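Local coordinates for protein peroxiredoxin 5 (Alvinella pompejana, PDB 2XHF) that probably reduces hydrogen peroxide and organic hydroperoxides as a thiol-dependent antioxidant peroxidase of the thioredoxin superfamily, at residues A[66-71]-A[158-163]; A[60-65]-A[102-107]; A[133-138]-A[152-157]. One frame throughout, in Å; residues are numbered along the deposited sequence.

The three interactions join parts of one thioredoxin-like domain, and their centres lie only about 11 to 12 Å apart. Interactions 1 and 2 both draw on helix 62-67, which follows the region that in peroxiredoxins carries the peroxidatic cysteine; they touch where Leu66 CD2 comes 3.8 Å from Ile104 CD1. Interactions 1 and 3 share helix 156-165, with Leu68 CD1 3.5 Å from Gly156 C. Interaction 3 meets interaction 2 through a probable hydrogen bond of 2.9 Å between Glu64 OE1 and Leu157 N. Cys159, probably matching the resolving cysteine of mammalian peroxiredoxin 5, packs its SG 3.9 Å from Tyr65 CE1.

Interaction 1. Residues A[66-71]-A[158-163]; sequences LSLYDK and ACLLSI
Leu160 carries the apolar part of this contact, offering its two methyl groups to Leu68 and Lys71. The CD2 methyls of Leu68 and Leu160 meet tip to tip at 4.0 Å, their side chains crossing obliquely. Leu160 reaches out with CG trans to its own backbone N (chi1 -180°), and this directs both methyls toward 66-71. Its CD1 lies 4.0 Å from Lys71 CB, and the same CB is 4.1 Å from Leu160 CD2, so the root of the lysine rests across the fork of the leucine. Phe72, next along helix 69-74, also touches Leu160 and extends the apolar patch to Cys159 and Ile163.

In the thioredoxin-like fold of this enzyme, helix 62-67, helix 69-74 and the C-terminal helix 156-165 cover the same face of the central sheet, and the contact joins helix 156-165 to the junction of the first two helices. Ile163 and Cys159 reach Leu139 of strand 136-141 beneath. Leu68 stands at the break between the first two helices: it leaves helical geometry after 62-67 and takes the N-cap position of 69-74. The backbone bond from Tyr69 N to Leu66 O, 3.2 Å, spans this break.

The charged end of Lys71 lies at the margin of the contact. The Lys71 chain bends at chi2 (-62°) and chi3 (-69°), which turns NZ away from Leu160 and toward Glu74, with which it makes a long, weak ion pair. At the start of helix 156-165 the N-cap residue Thr155 bonds Ala158 N through OG1.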
ATOM      1  N   LEU A  66      16.478  -9.669  11.450  1.00 14.85           N
ATOM      2  CA  LEU A  66      17.336 -10.239  10.428  1.00 14.82           C
ATOM      3  C   LEU A  66      18.696 -10.603  11.004  1.00 16.54           C
ATOM      4  O   LEU A  66      19.267 -11.669  10.695  1.00 17.73           O
ATOM      5  CB  LEU A  66      17.489  -9.267   9.260  1.00 16.41           C
ATOM      6  CG  LEU A  66      16.208  -9.061   8.446  1.00 16.01           C
ATOM      7  CD1 LEU A  66      16.412  -7.984   7.401  1.00 18.11           C
ATOM      8  CD2 LEU A  66      15.751 -10.365   7.771  1.00 18.32           C
ATOM      9  N   SER A  67      19.206  -9.740  11.870  1.00 16.81           N
ATOM     10  CA  SER A  67      20.535  -9.969  12.450  1.00 19.44           C
ATOM     11  C   SER A  67      20.535 -11.217  13.343  1.00 18.85           C
ATOM     12  O   SER A  67      21.559 -11.888  13.469  1.00 21.96           O
ATOM     13  CB  SER A  67      21.014  -8.743  13.225  1.00 24.99           C
ATOM     14  OG  SER A  67      20.365  -8.632  14.480  1.00 30.49           O
ATOM     15  N   LEU A  68      19.379 -11.527  13.932  1.00 17.27           N
ATOM     16  CA  LEU A  68      19.247 -12.662  14.839  1.00 17.92           C
ATOM     17  C   LEU A  68      18.741 -13.933  14.178  1.00 15.91           C
ATOM     18  O   LEU A  68      18.466 -14.911  14.860  1.00 16.55           O
ATOM     19  CB  LEU A  68      18.339 -12.277  16.009  1.00 17.99           C
ATOM     20  CG  LEU A  68      18.943 -11.228  16.936  1.00 17.03           C
ATOM     21  CD1 LEU A  68      17.907 -10.768  17.937  1.00 21.02           C
ATOM     22  CD2 LEU A  68      20.170 -11.793  17.640  1.00 21.06           C
ATOM     23  N   TYR A  69      18.621 -13.923  12.856  1.00 16.82           N
ATOM     24  CA  TYR A  69      18.055 -15.065  12.148  1.00 17.21           C
ATOM     25  C   TYR A  69      18.686 -16.411  12.531  1.00 16.10           C
ATOM     26  O   TYR A  69      17.979 -17.361  12.825  1.00 17.07           O
ATOM     27  CB  TYR A  69      18.162 -14.854  10.645  1.00 18.21           C
ATOM     28  CG  TYR A  69      17.640 -16.019   9.836  1.00 15.52           C
ATOM     29  CD1 TYR A  69      16.282 -16.197   9.634  1.00 17.78           C
ATOM     30  CD2 TYR A  69      18.504 -16.948   9.305  1.00 17.14           C
ATOM     31  CE1 TYR A  69      15.806 -17.280   8.921  1.00 16.51           C
ATOM     32  CE2 TYR A  69      18.044 -18.034   8.581  1.00 19.72           C
ATOM     33  CZ  TYR A  69      16.706 -18.189   8.383  1.00 16.90           C
ATOM     34  OH  TYR A  69      16.281 -19.269   7.657  1.00 20.29           O
ATOM     35  N   ASP A  70      20.004 -16.498  12.543  1.00 20.21           N
ATOM     36  CA  ASP A  70      20.641 -17.777  12.869  1.00 21.53           C
ATOM     37  C   ASP A  70      20.430 -18.176  14.346  1.00 18.47           C
ATOM     38  O   ASP A  70      20.330 -19.354  14.662  1.00 18.11           O
ATOM     39  CB  ASP A  70      22.123 -17.765  12.491  1.00 26.07           C
ATOM     40  CG  ASP A  70      22.350 -17.839  10.975  1.00 30.87           C
ATOM     41  OD1 ASP A  70      21.678 -18.647  10.282  1.00 27.54           O
ATOM     42  OD2 ASP A  70      23.206 -17.067  10.484  1.00 40.63           O
ATOM     43  N   LYS A  71      20.293 -17.204  15.239  1.00 17.19           N
ATOM     44  CA  LYS A  71      19.948 -17.500  16.628  1.00 18.78           C
ATOM     45  C   LYS A  71      18.539 -18.070  16.757  1.00 18.86           C
ATOM     46  O   LYS A  71      18.307 -19.021  17.502  1.00 20.20           O
ATOM     47  CB  LYS A  71      20.058 -16.243  17.490  1.00 20.57           C
ATOM     48  CG  LYS A  71      21.435 -15.678  17.572  1.00 20.75           C
ATOM     49  CD  LYS A  71      22.415 -16.649  18.215  1.00 19.22           C
ATOM     50  CE  LYS A  71      22.134 -16.862  19.702  1.00 20.53           C
ATOM     51  NZ  LYS A  71      23.140 -17.749  20.386  1.00 22.81           N
ATOM     52  N   ALA A 158      14.086  -8.780  22.215  1.00 29.32           N
ATOM     53  CA  ALA A 158      12.999  -9.176  23.089  1.00 30.80           C
ATOM     54  C   ALA A 158      12.551 -10.563  22.657  1.00 28.59           C
ATOM     55  O   ALA A 158      12.273 -11.450  23.472  1.00 31.50           O
ATOM     56  CB  ALA A 158      11.854  -8.181  23.000  1.00 32.86           C
ATOM     57  N   CYS A 159      12.499 -10.744  21.345  1.00 26.15           N
ATOM     58  CA  CYS A 159      12.065 -11.992  20.784  1.00 29.76           C
ATOM     59  C   CYS A 159      12.986 -13.185  21.164  1.00 35.42           C
ATOM     60  O   CYS A 159      12.528 -14.265  21.574  1.00 27.43           O
ATOM     61  CB  CYS A 159      11.958 -11.824  19.260  1.00 31.56           C
ATOM     62  SG  CYS A 159      11.294 -13.185  18.401  1.00 29.72           S
ATOM     63  N   LEU A 160      14.287 -12.986  21.035  1.00 25.77           N
ATOM     64  CA  LEU A 160      15.239 -14.044  21.340  1.00 28.61           C
ATOM     65  C   LEU A 160      15.226 -14.486  22.812  1.00 24.02           C
ATOM     66  O   LEU A 160      15.356 -15.677  23.116  1.00 23.83           O
ATOM     67  CB  LEU A 160      16.640 -13.596  20.949  1.00 30.46           C
ATOM     68  CG  LEU A 160      17.727 -14.633  21.220  1.00 24.39           C
ATOM     69  CD1 LEU A 160      17.439 -15.938  20.482  1.00 29.23           C
ATOM     70  CD2 LEU A 160      19.059 -14.052  20.805  1.00 32.73           C
ATOM     71  N   LEU A 161      15.113 -13.538  23.732  1.00 24.05           N
ATOM     72  CA  LEU A 161      15.174 -13.882  25.150  1.00 23.01           C
ATOM     73  C   LEU A 161      14.010 -14.769  25.539  1.00 24.33           C
ATOM     74  O   LEU A 161      14.176 -15.717  26.300  1.00 25.96           O
ATOM     75  CB  LEU A 161      15.217 -12.627  26.017  1.00 24.64           C
ATOM     76  CG  LEU A 161      16.455 -11.760  25.788  1.00 24.90           C
ATOM     77  CD1 LEU A 161      16.354 -10.512  26.631  1.00 30.05           C
ATOM     78  CD2 LEU A 161      17.719 -12.527  26.097  1.00 26.61           C
ATOM     79  N   SER A 162      12.839 -14.513  24.952  1.00 28.16           N
ATOM     80  CA  SER A 162      11.660 -15.336  25.225  1.00 34.30           C
ATOM     81  C   SER A 162      11.873 -16.748  24.710  1.00 31.63           C
ATOM     82  O   SER A 162      11.574 -17.731  25.374  1.00 31.97           O
ATOM     83  CB  SER A 162      10.418 -14.733  24.573  1.00 45.28           C
ATOM     84  OG  SER A 162      10.002 -13.570  25.260  1.00 49.04           O
ATOM     85  N   ILE A 163      12.408 -16.846  23.509  1.00 28.34           N
ATOM     86  CA  ILE A 163      12.738 -18.146  22.963  1.00 25.74           C
ATOM     87  C   ILE A 163      13.669 -18.894  23.918  1.00 28.13           C
ATOM     88  O   ILE A 163      13.439 -20.061  24.234  1.00 32.62           O
ATOM     89  CB  ILE A 163      13.374 -17.992  21.579  1.00 23.95           C
ATOM     90  CG1 ILE A 163      12.282 -17.624  20.569  1.00 24.40           C
ATOM     91  CG2 ILE A 163      14.065 -19.273  21.145  1.00 29.04           C
ATOM     92  CD1 ILE A 163      12.823 -17.161  19.244  1.00 24.18           C
TER

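Interaction 2. Residues A[60-65]-A[102-107]; sequences NHIPEY and HKIRML
Ile62 and Ile104 face each other with their aliphatic branches crossing at a slant, Ile104 pushing the end of its long branch against the short branch of Ile62: Ile104 CD1 lies 4.1 Å from Ile62 CG2. With CG1 opposite the carbonyl carbon (chi1 -61°) and chi2 extended, Ile104 reaches its full length toward the helix. The same CD1 comes 4.4 Å from Tyr65 CB, so it is touched by two side chains one turn apart on helix 62-67. The Tyr65 ring itself leads away from this segment and stacks with Phe48.

In the thioredoxin-like fold the contact sets helix 62-67 against the edge strand 105-108, which pairs in parallel with strand 79-84 after the crossover through helix 88-98. Two residues beyond Ile104, the CB bond of Met106 runs alongside the other segment, and the bend at chi2 (-81°) brings the CE end nearer, 4.4 Å from Ile62 CD1. Trp94 of helix 88-98 touches both Ile62 and Met106. At the approach to the strand, the Asp99 carboxylate accepts the backbone N-H groups of Lys103 and Ile104, one on each oxygen.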
ATOM      1  N   ASN A  60      11.614  -0.394  11.940  1.00 15.58           N
ATOM      2  CA  ASN A  60      12.389  -0.160  13.165  1.00 18.64           C
ATOM      3  C   ASN A  60      12.985  -1.438  13.734  1.00 20.10           C
ATOM      4  O   ASN A  60      14.055  -1.413  14.344  1.00 25.20           O
ATOM      5  CB  ASN A  60      11.525   0.523  14.231  1.00 20.01           C
ATOM      6  CG  ASN A  60      11.379   2.001  13.993  1.00 22.96           C
ATOM      7  OD1 ASN A  60      11.856   2.524  12.985  1.00 27.27           O
ATOM      8  ND2 ASN A  60      10.712   2.684  14.908  1.00 28.53           N
ATOM      9  N   HIS A  61      12.293  -2.550  13.529  1.00 17.16           N
ATOM     10  CA  HIS A  61      12.664  -3.798  14.202  1.00 17.93           C
ATOM     11  C   HIS A  61      13.139  -4.890  13.282  1.00 17.09           C
ATOM     12  O   HIS A  61      13.844  -5.797  13.714  1.00 18.83           O
ATOM     13  CB  HIS A  61      11.498  -4.260  15.052  1.00 19.83           C
ATOM     14  CG  HIS A  61      11.058  -3.230  16.037  1.00 25.25           C
ATOM     15  ND1 HIS A  61      11.900  -2.730  17.009  1.00 30.87           N
ATOM     16  CD2 HIS A  61       9.883  -2.576  16.177  1.00 28.31           C
ATOM     17  CE1 HIS A  61      11.255  -1.813  17.710  1.00 30.55           C
ATOM     18  NE2 HIS A  61      10.028  -1.708  17.233  1.00 31.94           N
ATOM     19  N   ILE A  62      12.748  -4.817  12.014  1.00 16.62           N
ATOM     20  CA  ILE A  62      13.175  -5.807  11.049  1.00 15.81           C
ATOM     21  C   ILE A  62      14.700  -6.014  11.019  1.00 15.31           C
ATOM     22  O   ILE A  62      15.164  -7.144  11.015  1.00 16.98           O
ATOM     23  CB  ILE A  62      12.548  -5.523   9.684  1.00 18.00           C
ATOM     24  CG1 ILE A  62      11.079  -5.997   9.733  1.00 18.59           C
ATOM     25  CG2 ILE A  62      13.310  -6.248   8.579  1.00 17.85           C
ATOM     26  CD1 ILE A  62      10.240  -5.548   8.564  1.00 19.36           C
ATOM     27  N   PRO A  63      15.496  -4.933  11.054  1.00 17.29           N
ATOM     28  CA  PRO A  63      16.947  -5.151  11.022  1.00 19.58           C
ATOM     29  C   PRO A  63      17.445  -6.056  12.154  1.00 18.38           C
ATOM     30  O   PRO A  63      18.324  -6.891  11.908  1.00 17.80           O
ATOM     31  CB  PRO A  63      17.516  -3.731  11.154  1.00 22.50           C
ATOM     32  CG  PRO A  63      16.469  -2.879  10.598  1.00 21.91           C
ATOM     33  CD  PRO A  63      15.169  -3.499  10.993  1.00 19.70           C
ATOM     34  N   GLU A  64      16.890  -5.934  13.355  1.00 20.59           N
ATOM     35  CA  GLU A  64      17.330  -6.788  14.458  1.00 23.48           C
ATOM     36  C   GLU A  64      16.846  -8.222  14.304  1.00 18.56           C
ATOM     37  O   GLU A  64      17.595  -9.137  14.620  1.00 21.21           O
ATOM     38  CB  GLU A  64      16.910  -6.248  15.817  1.00 24.69           C
ATOM     39  CG  GLU A  64      17.625  -6.946  16.974  1.00 35.06           C
ATOM     40  CD  GLU A  64      17.787  -6.048  18.187  1.00 30.18           C
ATOM     41  OE1 GLU A  64      16.838  -5.985  18.990  1.00 37.59           O
ATOM     42  OE2 GLU A  64      18.863  -5.424  18.318  1.00 44.24           O
ATOM     43  N   TYR A  65      15.614  -8.418  13.822  1.00 15.65           N
ATOM     44  CA  TYR A  65      15.154  -9.767  13.495  1.00 16.55           C
ATOM     45  C   TYR A  65      16.108 -10.405  12.491  1.00 14.31           C
ATOM     46  O   TYR A  65      16.496 -11.559  12.638  1.00 16.40           O
ATOM     47  CB  TYR A  65      13.730  -9.788  12.905  1.00 17.12           C
ATOM     48  CG  TYR A  65      12.605  -9.574  13.894  1.00 16.61           C
ATOM     49  CD1 TYR A  65      12.248 -10.554  14.812  1.00 20.37           C
ATOM     50  CD2 TYR A  65      11.859  -8.413  13.862  1.00 17.66           C
ATOM     51  CE1 TYR A  65      11.192 -10.358  15.703  1.00 17.54           C
ATOM     52  CE2 TYR A  65      10.823  -8.194  14.751  1.00 19.85           C
ATOM     53  CZ  TYR A  65      10.483  -9.177  15.656  1.00 18.03           C
ATOM     54  OH  TYR A  65       9.438  -8.953  16.517  1.00 21.15           O
ATOM     55  N   HIS A 102      15.035 -12.270   1.863  1.00 12.18           N
ATOM     56  CA  HIS A 102      13.752 -12.944   2.052  1.00 12.10           C
ATOM     57  C   HIS A 102      13.775 -13.930   3.208  1.00 12.25           C
ATOM     58  O   HIS A 102      13.296 -15.070   3.112  1.00 14.62           O
ATOM     59  CB  HIS A 102      13.280 -13.640   0.767  1.00 14.82           C
ATOM     60  CG  HIS A 102      11.839 -14.051   0.799  1.00 14.77           C
ATOM     61  ND1 HIS A 102      11.382 -15.196   0.188  1.00 17.27           N
ATOM     62  CD2 HIS A 102      10.762 -13.504   1.411  1.00 15.16           C
ATOM     63  CE1 HIS A 102      10.082 -15.317   0.390  1.00 17.88           C
ATOM     64  NE2 HIS A 102       9.674 -14.279   1.101  1.00 17.65           N
ATOM     65  N   LYS A 103      14.298 -13.476   4.340  1.00 12.89           N
ATOM     66  CA  LYS A 103      14.275 -14.269   5.552  1.00 14.86           C
ATOM     67  C   LYS A 103      12.932 -14.256   6.247  1.00 17.09           C
ATOM     68  O   LYS A 103      12.669 -15.112   7.077  1.00 27.59           O
ATOM     69  CB  LYS A 103      15.356 -13.767   6.508  1.00 16.09           C
ATOM     70  CG  LYS A 103      16.751 -13.998   5.964  1.00 19.85           C
ATOM     71  CD  LYS A 103      17.298 -15.356   6.281  1.00 39.77           C
ATOM     72  CE  LYS A 103      18.812 -15.238   6.506  1.00 39.34           C
ATOM     73  NZ  LYS A 103      19.555 -14.754   5.300  1.00 24.51           N
ATOM     74  N   ILE A 104      12.082 -13.297   5.914  1.00 12.42           N
ATOM     75  CA  ILE A 104      10.815 -13.104   6.608  1.00 13.72           C
ATOM     76  C   ILE A 104       9.667 -13.240   5.614  1.00 13.85           C
ATOM     77  O   ILE A 104       9.696 -12.641   4.542  1.00 14.66           O
ATOM     78  CB  ILE A 104      10.765 -11.705   7.270  1.00 13.89           C
ATOM     79  CG1 ILE A 104      11.896 -11.544   8.309  1.00 16.73           C
ATOM     80  CG2 ILE A 104       9.410 -11.463   7.917  1.00 14.45           C
ATOM     81  CD1 ILE A 104      12.079 -10.112   8.790  1.00 20.54           C
ATOM     82  N   ARG A 105       8.681 -14.059   5.952  1.00 12.65           N
ATOM     83  CA  ARG A 105       7.478 -14.193   5.157  1.00 12.62           C
ATOM     84  C   ARG A 105       6.636 -12.931   5.330  1.00 12.77           C
ATOM     85  O   ARG A 105       6.331 -12.540   6.446  1.00 14.54           O
ATOM     86  CB  ARG A 105       6.694 -15.416   5.624  1.00 13.94           C
ATOM     87  CG  ARG A 105       7.441 -16.749   5.503  1.00 15.27           C
ATOM     88  CD  ARG A 105       7.515 -17.254   4.065  1.00 14.02           C
ATOM     89  NE  ARG A 105       6.200 -17.509   3.503  1.00 13.65           N
ATOM     90  CZ  ARG A 105       5.455 -18.575   3.767  1.00 15.61           C
ATOM     91  NH1 ARG A 105       5.887 -19.551   4.568  1.00 17.38           N
ATOM     92  NH2 ARG A 105       4.268 -18.666   3.198  1.00 14.87           N
ATOM     93  N   MET A 106       6.245 -12.335   4.211  1.00 12.03           N
ATOM     94  CA  MET A 106       5.503 -11.089   4.225  1.00 12.50           C
ATOM     95  C   MET A 106       4.050 -11.377   3.956  1.00 11.86           C
ATOM     96  O   MET A 106       3.655 -11.616   2.811  1.00 14.06           O
ATOM     97  CB  MET A 106       6.084 -10.117   3.194  1.00 13.63           C
ATOM     98  CG  MET A 106       7.481  -9.653   3.542  1.00 16.61           C
ATOM     99  SD  MET A 106       7.402  -8.330   4.771  1.00 16.99           S
ATOM    100  CE  MET A 106       9.076  -8.299   5.400  1.00 19.82           C
ATOM    101  N   LEU A 107       3.268 -11.374   5.029  1.00 11.35           N
ATOM    102  CA  LEU A 107       1.875 -11.754   4.997  1.00 11.61           C
ATOM    103  C   LEU A 107       0.967 -10.514   4.979  1.00 12.61           C
ATOM    104  O   LEU A 107       1.042  -9.661   5.843  1.00 14.33           O
ATOM    105  CB  LEU A 107       1.531 -12.640   6.190  1.00 13.83           C
ATOM    106  CG  LEU A 107       2.402 -13.877   6.375  1.00 11.96           C
ATOM    107  CD1 LEU A 107       1.916 -14.636   7.591  1.00 14.97           C
ATOM    108  CD2 LEU A 107       2.407 -14.762   5.134  1.00 13.79           C
TER

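Interaction 3. Residues A[133-138]-A[152-157]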
ATOM      1  N   SER A 133      -3.173  -2.724  11.999  1.00 17.39           N
ATOM      2  CA  SER A 133      -2.920  -3.495  13.202  1.00 18.13           C
ATOM      3  C   SER A 133      -2.038  -2.736  14.161  1.00 17.17           C
ATOM      4  O   SER A 133      -1.095  -2.071  13.738  1.00 18.05           O
ATOM      5  CB  SER A 133      -2.191  -4.778  12.841  1.00 18.97           C
ATOM      6  OG  SER A 133      -2.039  -5.630  13.974  1.00 22.54           O
ATOM      7  N   ARG A 134      -2.301  -2.907  15.449  1.00 18.84           N
ATOM      8  CA  ARG A 134      -1.351  -2.537  16.480  1.00 20.23           C
ATOM      9  C   ARG A 134      -0.151  -3.443  16.370  1.00 17.42           C
ATOM     10  O   ARG A 134      -0.246  -4.521  15.785  1.00 18.17           O
ATOM     11  CB  ARG A 134      -1.955  -2.733  17.873  1.00 26.44           C
ATOM     12  CG  ARG A 134      -3.170  -1.876  18.143  1.00 40.14           C
ATOM     13  CD  ARG A 134      -3.652  -1.989  19.582  1.00 50.75           C
ATOM     14  NE  ARG A 134      -5.023  -1.503  19.696  1.00 56.62           N
ATOM     15  CZ  ARG A 134      -5.375  -0.229  19.857  1.00 61.84           C
ATOM     16  NH1 ARG A 134      -4.455   0.729  19.945  1.00 66.93           N
ATOM     17  NH2 ARG A 134      -6.661   0.087  19.936  1.00 67.51           N
ATOM     18  N   ARG A 135       0.962  -3.030  16.967  1.00 20.83           N
ATOM     19  CA  ARG A 135       2.189  -3.797  16.940  1.00 19.97           C
ATOM     20  C   ARG A 135       2.212  -4.857  18.038  1.00 19.90           C
ATOM     21  O   ARG A 135       1.944  -4.562  19.219  1.00 25.53           O
ATOM     22  CB  ARG A 135       3.406  -2.874  17.078  1.00 21.86           C
ATOM     23  CG  ARG A 135       3.602  -1.916  15.913  1.00 29.05           C
ATOM     24  CD  ARG A 135       4.920  -1.190  16.024  1.00 47.03           C
ATOM     25  NE  ARG A 135       4.807  -0.026  16.891  1.00 58.56           N
ATOM     26  CZ  ARG A 135       4.533   1.207  16.466  1.00 68.86           C
ATOM     27  NH1 ARG A 135       4.353   1.454  15.175  1.00 69.40           N
ATOM     28  NH2 ARG A 135       4.446   2.204  17.337  1.00 79.64           N
ATOM     29  N   TYR A 136       2.516  -6.085  17.636  1.00 18.52           N
ATOM     30  CA  TYR A 136       2.761  -7.183  18.559  1.00 17.73           C
ATOM     31  C   TYR A 136       3.843  -8.101  17.999  1.00 16.83           C
ATOM     32  O   TYR A 136       4.211  -8.034  16.824  1.00 15.32           O
ATOM     33  CB  TYR A 136       1.481  -7.979  18.837  1.00 19.01           C
ATOM     34  CG  TYR A 136       0.845  -8.526  17.581  1.00 17.31           C
ATOM     35  CD1 TYR A 136       1.334  -9.672  16.986  1.00 18.50           C
ATOM     36  CD2 TYR A 136      -0.222  -7.878  16.975  1.00 18.62           C
ATOM     37  CE1 TYR A 136       0.777 -10.169  15.826  1.00 16.58           C
ATOM     38  CE2 TYR A 136      -0.782  -8.369  15.801  1.00 17.23           C
ATOM     39  CZ  TYR A 136      -0.279  -9.516  15.244  1.00 17.69           C
ATOM     40  OH  TYR A 136      -0.833 -10.004  14.091  1.00 16.98           O
ATOM     41  N   ALA A 137       4.355  -8.976  18.846  1.00 17.69           N
ATOM     42  CA  ALA A 137       5.251 -10.051  18.421  1.00 15.80           C
ATOM     43  C   ALA A 137       4.900 -11.278  19.255  1.00 16.23           C
ATOM     44  O   ALA A 137       4.798 -11.190  20.477  1.00 21.91           O
ATOM     45  CB  ALA A 137       6.702  -9.669  18.606  1.00 18.02           C
ATOM     46  N   MET A 138       4.719 -12.417  18.593  1.00 17.48           N
ATOM     47  CA  MET A 138       4.329 -13.632  19.268  1.00 15.55           C
ATOM     48  C   MET A 138       5.205 -14.776  18.852  1.00 15.43           C
ATOM     49  O   MET A 138       5.643 -14.856  17.700  1.00 16.83           O
ATOM     50  CB  MET A 138       2.880 -13.971  18.917  1.00 19.77           C
ATOM     51  CG  MET A 138       1.891 -12.929  19.451  1.00 25.71           C
ATOM     52  SD  MET A 138       0.172 -13.323  19.096  1.00 32.73           S
ATOM     53  CE  MET A 138       0.430 -14.196  17.580  1.00 27.96           C
ATOM     54  N   PRO A 152       6.821  -1.830  24.636  1.00 55.17           N
ATOM     55  CA  PRO A 152       7.972  -1.652  23.750  1.00 57.40           C
ATOM     56  C   PRO A 152       8.764  -2.939  23.508  1.00 52.48           C
ATOM     57  O   PRO A 152       9.795  -2.896  22.840  1.00 50.47           O
ATOM     58  CB  PRO A 152       8.842  -0.645  24.517  1.00 63.04           C
ATOM     59  CG  PRO A 152       8.260  -0.575  25.935  1.00 64.21           C
ATOM     60  CD  PRO A 152       7.212  -1.635  26.038  1.00 60.45           C
ATOM     61  N   ASP A 153       8.289  -4.059  24.045  1.00 46.25           N
ATOM     62  CA  ASP A 153       8.992  -5.338  23.939  1.00 50.11           C
ATOM     63  C   ASP A 153       8.838  -6.031  22.593  1.00 41.64           C
ATOM     64  O   ASP A 153       8.596  -7.238  22.553  1.00 41.31           O
ATOM     65  CB  ASP A 153       8.476  -6.297  25.011  1.00 60.76           C
ATOM     66  CG  ASP A 153       8.850  -5.866  26.403  1.00 57.89           C
ATOM     67  OD1 ASP A 153       8.116  -5.039  26.987  1.00 60.58           O
ATOM     68  OD2 ASP A 153       9.876  -6.363  26.914  1.00 55.46           O
ATOM     69  N   ILE A 154       8.993  -5.293  21.497  1.00 35.20           N
ATOM     70  CA  ILE A 154       8.801  -5.868  20.159  1.00 30.74           C
ATOM     71  C   ILE A 154      10.075  -5.759  19.328  1.00 35.20           C
ATOM     72  O   ILE A 154      10.028  -5.718  18.101  1.00 25.96           O
ATOM     73  CB  ILE A 154       7.629  -5.189  19.437  1.00 33.04           C
ATOM     74  CG1 ILE A 154       7.846  -3.680  19.363  1.00 40.56           C
ATOM     75  CG2 ILE A 154       6.322  -5.503  20.161  1.00 38.77           C
ATOM     76  CD1 ILE A 154       6.891  -2.965  18.418  1.00 47.46           C
ATOM     77  N   THR A 155      11.221  -5.739  20.002  1.00 35.10           N
ATOM     78  CA  THR A 155      12.502  -5.699  19.308  1.00 27.75           C
ATOM     79  C   THR A 155      12.946  -7.117  18.949  1.00 25.46           C
ATOM     80  O   THR A 155      12.342  -8.095  19.382  1.00 26.19           O
ATOM     81  CB  THR A 155      13.592  -5.059  20.180  1.00 29.95           C
ATOM     82  OG1 THR A 155      13.716  -5.793  21.403  1.00 27.41           O
ATOM     83  CG2 THR A 155      13.253  -3.612  20.501  1.00 33.93           C
ATOM     84  N   GLY A 156      14.005  -7.244  18.152  1.00 25.17           N
ATOM     85  CA  GLY A 156      14.534  -8.566  17.861  1.00 28.66           C
ATOM     86  C   GLY A 156      14.978  -9.276  19.132  1.00 34.72           C
ATOM     87  O   GLY A 156      14.678 -10.459  19.371  1.00 31.45           O
ATOM     88  N   LEU A 157      15.716  -8.532  19.944  1.00 33.59           N
ATOM     89  CA  LEU A 157      16.257  -9.029  21.201  1.00 24.85           C
ATOM     90  C   LEU A 157      15.145  -9.561  22.091  1.00 31.59           C
ATOM     91  O   LEU A 157      15.244 -10.650  22.685  1.00 26.85           O
ATOM     92  CB  LEU A 157      17.003  -7.901  21.899  1.00 35.89           C
ATOM     93  CG  LEU A 157      17.528  -8.248  23.288  1.00 33.84           C
ATOM     94  CD1 LEU A 157      18.326  -9.541  23.238  1.00 37.46           C
ATOM     95  CD2 LEU A 157      18.344  -7.103  23.854  1.00 44.76           C
TER
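The lead-in to strand 136-141 meets the loop between strand 144-150 and helix 156-165, where Ile154 packs under Arg135 and the backbone around Ala137. The CD1 methyl of Ile154 sits against the aliphatic part of the arginine, 3.6 Å from Arg135 CD and 3.7 Å from Arg135 CB. The two side chains cross nearly perpendicularly, and the methyl comes to the edge of the guanidinium, near its plane, rather than over a face. A bend at chi3 (-84°) turns the Arg135 head group toward Glu151, whose OE2 forms a salt bridge with NE.

In peroxiredoxins an arginine at the head of this strand lines the active-site pocket, and the place of Arg135 is consistent with that role. With chi1 at 56°, CG1 of Ile154 lies between the backbone N and carbonyl carbon and CG2 opposite the carbonyl carbon; the long branch reaches Arg135 and CG2 the strand backbone, 4.2 Å from both Tyr136 C and Ala137 N, and 4.5 Å from Ala137 CB.

The loop carrying Ile154 is tightly turned. It passes a cis peptide before Pro152 and an inverse gamma turn centred on Asp153, then reaches Thr155, the N-cap of helix 156-165. On the far side of the strand the CB of Tyr136 points away from 152-157, and its side chain packs on Phe114 and Leu118 of helix 113-118.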